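Local coordinates for putative yopH targeting protein (Yersinia pestis, PDB 4GF3) that probably acts as a type III secretion chaperone that binds the effector YopH and targets it for export, at residues I79-S93 with S107-L119. Sequence-based numbering, arbitrary orientation.
Sequences IRCALDKDDHWLLWS and SVLTSLVDKAVTL
L91 lays its branched end against the helix backbone between L112 and A116: CD1 lies 3.4 Å from the A116 N atom and touches K115 CB and A116 CB beside it, while CD2 meets L119 CD1 a turn further along. With CG anti to the carbonyl carbon, this branched end is directed at the helix, CD1 at L112 O and A116 N, CD2 toward K115 CG and L119 CD1. L112 answers from the helix side. Its CD2 reaches toward the strand, 3.9 Å from L91 CB, and also packs 3.7 Å from I79 CD1, so that one methyl touches both L91 and I79. I79 continues the apolar row through CG1, which rests on S111 CB, and S93 CB meets V108 CG1 at the far end. This is a helix laid on one face of an antiparallel sheet, as in the alpha+beta fold of CesT-family chaperones; strand 88-93 and helix 107-118 run nearly antiparallel, at 158°, with axes 8.8 Å apart. Strand 80-83, an edge strand of the sheet within this chain, is paired with 88-93 by backbone hydrogen bonds and joined to it by the type I turn D84-D87, where D84 OD1 accepts from D86 N, forming an Asx turn, and also from H88 N, from the opposite face of the carboxylate plane.

Toward the C-terminal end of 107-119, L119 CD1 sits over a face of the W89 indole, 3.9 Å from the centroid of the five-membered ring and 11° off its normal, a CH-pi contact. L83 CD2 lies against the opposite face, and the W89 NE1 atom is hydrogen-bonded to Q62 of helix 60-68, which helps fix the ring's rotation. K115 starts toward the sheet but bends at chi2 (55°), carrying its chain past C81, where CE lies 3.9 Å from the C81 SG atom.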
loop_
_atom_site.group_PDB
_atom_site.type_symbol
_atom_site.label_atom_id
_atom_site.label_comp_id
_atom_site.label_asym_id
_atom_site.label_seq_id
_atom_site.Cartn_x
_atom_site.Cartn_y
_atom_site.Cartn_z
ATOM N N ILE A 79 -8.311 -1.082 5.008
ATOM C CA ILE A 79 -7.276 -0.087 5.245
ATOM C C ILE A 79 -7.253 0.285 6.729
ATOM O O ILE A 79 -8.282 0.725 7.280
ATOM C CB ILE A 79 -7.545 1.209 4.454
ATOM C CG1 ILE A 79 -7.633 0.975 2.932
ATOM C CG2 ILE A 79 -6.471 2.228 4.773
ATOM C CD1 ILE A 79 -6.510 0.128 2.347
ATOM N N ARG A 80 -6.112 0.120 7.370
ATOM C CA ARG A 80 -5.932 0.473 8.743
ATOM C C ARG A 80 -4.985 1.670 8.832
ATOM O O ARG A 80 -4.164 1.905 7.922
ATOM C CB ARG A 80 -5.333 -0.680 9.515
ATOM C CG ARG A 80 -6.110 -2.001 9.335
ATOM C CD ARG A 80 -7.510 -1.901 9.922
ATOM N NE ARG A 80 -8.173 -3.200 10.031
ATOM C CZ ARG A 80 -9.424 -3.323 10.435
ATOM N NH1 ARG A 80 -10.159 -2.212 10.717
ATOM N NH2 ARG A 80 -9.982 -4.528 10.534
ATOM N N CYS A 81 -4.987 2.314 10.000
ATOM C CA CYS A 81 -4.253 3.601 10.157
ATOM C C CYS A 81 -3.506 3.593 11.447
ATOM O O CYS A 81 -4.090 3.338 12.480
ATOM C CB CYS A 81 -5.179 4.802 10.109
ATOM S SG CYS A 81 -6.419 4.833 8.764
ATOM N N ALA A 82 -2.207 3.830 11.368
ATOM C CA ALA A 82 -1.328 4.033 12.505
ATOM C C ALA A 82 -0.842 5.490 12.505
ATOM O O ALA A 82 -0.935 6.197 11.505
ATOM C CB ALA A 82 -0.104 3.130 12.419
ATOM N N LEU A 83 -0.236 5.902 13.600
ATOM C CA LEU A 83 0.530 7.141 13.584
ATOM C C LEU A 83 1.982 6.857 13.782
ATOM O O LEU A 83 2.394 6.098 14.692
ATOM C CB LEU A 83 0.089 8.108 14.690
ATOM C CG LEU A 83 -1.314 8.667 14.568
ATOM C CD1 LEU A 83 -1.649 9.331 15.883
ATOM C CD2 LEU A 83 -1.430 9.675 13.446
ATOM N N ASP A 84 2.769 7.546 13.000
ATOM C CA ASP A 84 4.182 7.557 13.229
ATOM C C ASP A 84 4.627 8.553 14.268
ATOM O O ASP A 84 3.830 9.271 14.908
ATOM C CB ASP A 84 4.929 7.644 11.910
ATOM C CG ASP A 84 5.065 9.063 11.383
ATOM O OD1 ASP A 84 4.738 10.070 12.050
ATOM O OD2 ASP A 84 5.432 9.122 10.225
ATOM N N LYS A 85 5.924 8.580 14.520
ATOM C CA LYS A 85 6.430 9.305 15.688
ATOM C C LYS A 85 6.271 10.815 15.558
ATOM O O LYS A 85 6.463 11.580 16.539
ATOM C CB LYS A 85 7.902 8.987 15.906
ATOM C CG LYS A 85 8.787 9.451 14.782
ATOM C CD LYS A 85 10.248 9.435 15.217
ATOM C CE LYS A 85 11.126 9.112 14.014
ATOM N NZ LYS A 85 12.414 8.517 14.467
ATOM N N ASP A 86 5.953 11.230 14.329
ATOM C CA ASP A 86 5.760 12.617 14.031
ATOM C C ASP A 86 4.300 12.999 13.743
ATOM O O ASP A 86 4.014 14.064 13.228
ATOM C CB ASP A 86 6.721 12.958 12.923
ATOM C CG ASP A 86 8.188 12.877 13.426
ATOM O OD1 ASP A 86 8.431 13.332 14.585
ATOM O OD2 ASP A 86 9.056 12.337 12.685
ATOM N N ASP A 87 3.400 12.125 14.149
ATOM C CA ASP A 87 1.975 12.357 14.061
ATOM C C ASP A 87 1.511 12.325 12.573
ATOM O O ASP A 87 0.427 12.832 12.271
ATOM C CB ASP A 87 1.570 13.675 14.742
ATOM C CG ASP A 87 1.882 13.693 16.256
ATOM O OD1 ASP A 87 2.204 12.627 16.836
ATOM O OD2 ASP A 87 1.762 14.757 16.867
ATOM N N HIS A 88 2.329 11.766 11.685
ATOM C CA HIS A 88 1.834 11.420 10.341
ATOM C C HIS A 88 1.112 10.114 10.352
ATOM O O HIS A 88 1.526 9.111 10.974
ATOM C CB HIS A 88 2.911 11.355 9.269
ATOM C CG HIS A 88 3.418 12.697 8.861
ATOM N ND1 HIS A 88 3.508 13.104 7.546
ATOM C CD2 HIS A 88 3.849 13.728 9.611
ATOM C CE1 HIS A 88 4.014 14.322 7.506
ATOM N NE2 HIS A 88 4.205 14.736 8.751
ATOM N N TRP A 89 0.046 10.112 9.579
ATOM C CA TRP A 89 -0.704 8.912 9.342
ATOM C C TRP A 89 0.113 7.935 8.515
ATOM O O TRP A 89 0.765 8.310 7.530
ATOM C CB TRP A 89 -2.001 9.224 8.627
ATOM C CG TRP A 89 -2.971 9.941 9.512
ATOM C CD1 TRP A 89 -3.434 11.243 9.409
ATOM C CD2 TRP A 89 -3.656 9.361 10.617
ATOM N NE1 TRP A 89 -4.362 11.488 10.384
ATOM C CE2 TRP A 89 -4.522 10.349 11.135
ATOM C CE3 TRP A 89 -3.641 8.101 11.190
ATOM C CZ2 TRP A 89 -5.342 10.113 12.252
ATOM C CZ3 TRP A 89 -4.453 7.873 12.319
ATOM C CH2 TRP A 89 -5.302 8.870 12.801
ATOM N N LEU A 90 0.056 6.691 8.937
ATOM C CA LEU A 90 0.637 5.584 8.196
ATOM C C LEU A 90 -0.522 4.634 7.895
ATOM O O LEU A 90 -1.075 3.999 8.810
ATOM C CB LEU A 90 1.690 4.883 9.045
ATOM C CG LEU A 90 2.699 3.969 8.306
ATOM C CD1 LEU A 90 3.852 3.661 9.239
ATOM C CD2 LEU A 90 2.081 2.684 7.774
ATOM N N LEU A 91 -0.851 4.521 6.609
ATOM C CA LEU A 91 -2.043 3.824 6.123
ATOM C C LEU A 91 -1.591 2.488 5.564
ATOM O O LEU A 91 -0.544 2.398 4.853
ATOM C CB LEU A 91 -2.728 4.652 5.059
ATOM C CG LEU A 91 -3.055 6.109 5.384
ATOM C CD1 LEU A 91 -3.740 6.735 4.184
ATOM C CD2 LEU A 91 -3.869 6.169 6.652
ATOM N N TRP A 92 -2.303 1.410 5.892
ATOM C CA TRP A 92 -1.766 0.125 5.594
ATOM C C TRP A 92 -2.867 -0.943 5.455
ATOM O O TRP A 92 -4.015 -0.829 5.948
ATOM C CB TRP A 92 -0.702 -0.342 6.613
ATOM C CG TRP A 92 -1.235 -0.521 8.025
ATOM C CD1 TRP A 92 -1.206 0.419 9.028
ATOM C CD2 TRP A 92 -1.766 -1.726 8.628
ATOM N NE1 TRP A 92 -1.633 -0.128 10.206
ATOM C CE2 TRP A 92 -2.079 -1.405 9.978
ATOM C CE3 TRP A 92 -2.092 -3.025 8.137
ATOM C CZ2 TRP A 92 -2.635 -2.346 10.855
ATOM C CZ3 TRP A 92 -2.676 -3.933 8.990
ATOM C CH2 TRP A 92 -2.917 -3.595 10.343
ATOM N N SER A 93 -2.536 -1.942 4.673
ATOM C CA SER A 93 -3.411 -3.129 4.567
ATOM C C SER A 93 -2.525 -4.370 4.565
ATOM O O SER A 93 -1.397 -4.380 4.004
ATOM C CB SER A 93 -4.307 -3.133 3.303
ATOM O OG SER A 93 -5.260 -4.187 3.383
ATOM N N SER A 107 -7.140 -2.310 -5.909
ATOM C CA SER A 107 -8.163 -1.643 -5.056
ATOM C C SER A 107 -7.585 -1.112 -3.764
ATOM O O SER A 107 -7.965 -0.030 -3.303
ATOM C CB SER A 107 -9.337 -2.569 -4.672
ATOM O OG SER A 107 -10.055 -2.916 -5.802
ATOM N N VAL A 108 -6.722 -1.896 -3.140
ATOM C CA VAL A 108 -5.972 -1.449 -1.949
ATOM C C VAL A 108 -5.182 -0.188 -2.244
ATOM O O VAL A 108 -5.233 0.802 -1.526
ATOM C CB VAL A 108 -5.038 -2.575 -1.419
ATOM C CG1 VAL A 108 -4.095 -2.069 -0.350
ATOM C CG2 VAL A 108 -5.891 -3.671 -0.817
ATOM N N LEU A 109 -4.496 -0.210 -3.370
ATOM C CA LEU A 109 -3.686 0.944 -3.724
ATOM C C LEU A 109 -4.554 2.220 -3.857
ATOM O O LEU A 109 -4.252 3.318 -3.330
ATOM C CB LEU A 109 -2.905 0.635 -4.993
ATOM C CG LEU A 109 -1.977 1.790 -5.436
ATOM C CD1 LEU A 109 -0.714 1.264 -6.095
ATOM C CD2 LEU A 109 -2.692 2.739 -6.364
ATOM N N THR A 110 -5.635 2.076 -4.585
ATOM C CA THR A 110 -6.533 3.237 -4.809
ATOM C C THR A 110 -7.231 3.656 -3.502
ATOM O O THR A 110 -7.490 4.821 -3.285
ATOM C CB THR A 110 -7.539 2.998 -5.960
ATOM O OG1 THR A 110 -8.265 1.785 -5.754
ATOM C CG2 THR A 110 -6.831 2.878 -7.229
ATOM N N SER A 111 -7.509 2.717 -2.626
ATOM C CA SER A 111 -8.133 3.036 -1.313
ATOM C C SER A 111 -7.155 3.733 -0.370
ATOM O O SER A 111 -7.525 4.659 0.372
ATOM C CB SER A 111 -8.667 1.773 -0.662
ATOM O OG SER A 111 -9.777 1.300 -1.408
ATOM N N LEU A 112 -5.909 3.291 -0.428
ATOM C CA LEU A 112 -4.840 3.918 0.360
ATOM C C LEU A 112 -4.732 5.380 -0.024
ATOM O O LEU A 112 -4.767 6.286 0.838
ATOM C CB LEU A 112 -3.497 3.200 0.101
ATOM C CG LEU A 112 -3.267 1.862 0.767
ATOM C CD1 LEU A 112 -2.013 1.121 0.315
ATOM C CD2 LEU A 112 -3.250 1.975 2.287
ATOM N N VAL A 113 -4.624 5.611 -1.350
ATOM C CA VAL A 113 -4.511 6.961 -1.896
ATOM C C VAL A 113 -5.730 7.789 -1.535
ATOM O O VAL A 113 -5.614 8.949 -1.130
ATOM C CB VAL A 113 -4.254 6.915 -3.438
ATOM C CG1 VAL A 113 -4.455 8.284 -4.065
ATOM C CG2 VAL A 113 -2.833 6.385 -3.676
ATOM N N ASP A 114 -6.911 7.207 -1.661
ATOM C CA ASP A 114 -8.133 7.955 -1.324
ATOM C C ASP A 114 -8.201 8.357 0.167
ATOM O O ASP A 114 -8.675 9.441 0.509
ATOM C CB ASP A 114 -9.389 7.127 -1.683
ATOM C CG ASP A 114 -9.741 7.146 -3.193
ATOM O OD1 ASP A 114 -9.407 8.092 -3.928
ATOM O OD2 ASP A 114 -10.419 6.194 -3.630
ATOM N N LYS A 115 -7.745 7.478 1.038
ATOM C CA LYS A 115 -7.719 7.715 2.500
ATOM C C LYS A 115 -6.772 8.842 2.814
ATOM O O LYS A 115 -7.146 9.751 3.560
ATOM C CB LYS A 115 -7.323 6.464 3.274
ATOM C CG LYS A 115 -7.566 6.486 4.805
ATOM C CD LYS A 115 -8.995 6.794 5.236
ATOM C CE LYS A 115 -9.185 6.672 6.736
ATOM N NZ LYS A 115 -10.600 6.846 7.185
ATOM N N ALA A 116 -5.605 8.820 2.169
ATOM C CA ALA A 116 -4.632 9.871 2.305
ATOM C C ALA A 116 -5.191 11.259 1.935
ATOM O O ALA A 116 -5.077 12.217 2.690
ATOM C CB ALA A 116 -3.423 9.504 1.500
ATOM N N VAL A 117 -5.857 11.328 0.789
ATOM C CA VAL A 117 -6.594 12.504 0.385
ATOM C C VAL A 117 -7.687 12.868 1.424
ATOM O O VAL A 117 -7.658 13.973 1.946
ATOM C CB VAL A 117 -7.176 12.317 -1.041
ATOM C CG1 VAL A 117 -8.106 13.462 -1.377
ATOM C CG2 VAL A 117 -6.045 12.166 -2.060
ATOM N N THR A 118 -8.599 11.956 1.751
ATOM C CA THR A 118 -9.630 12.225 2.749
ATOM C C THR A 118 -9.078 12.725 4.101
ATOM O O THR A 118 -9.680 13.587 4.720
ATOM C CB THR A 118 -10.613 11.038 3.033
ATOM O OG1 THR A 118 -9.992 10.036 3.836
ATOM C CG2 THR A 118 -11.185 10.443 1.747
ATOM N N LEU A 119 -7.952 12.195 4.546
ATOM C CA LEU A 119 -7.302 12.677 5.731
ATOM C C LEU A 119 -6.524 13.939 5.367
ATOM O O LEU A 119 -5.987 14.556 6.262
ATOM C CB LEU A 119 -6.353 11.585 6.285
ATOM C CG LEU A 119 -7.073 10.378 6.913
ATOM C CD1 LEU A 119 -6.108 9.277 7.307
ATOM C CD2 LEU A 119 -7.859 10.732 8.151
#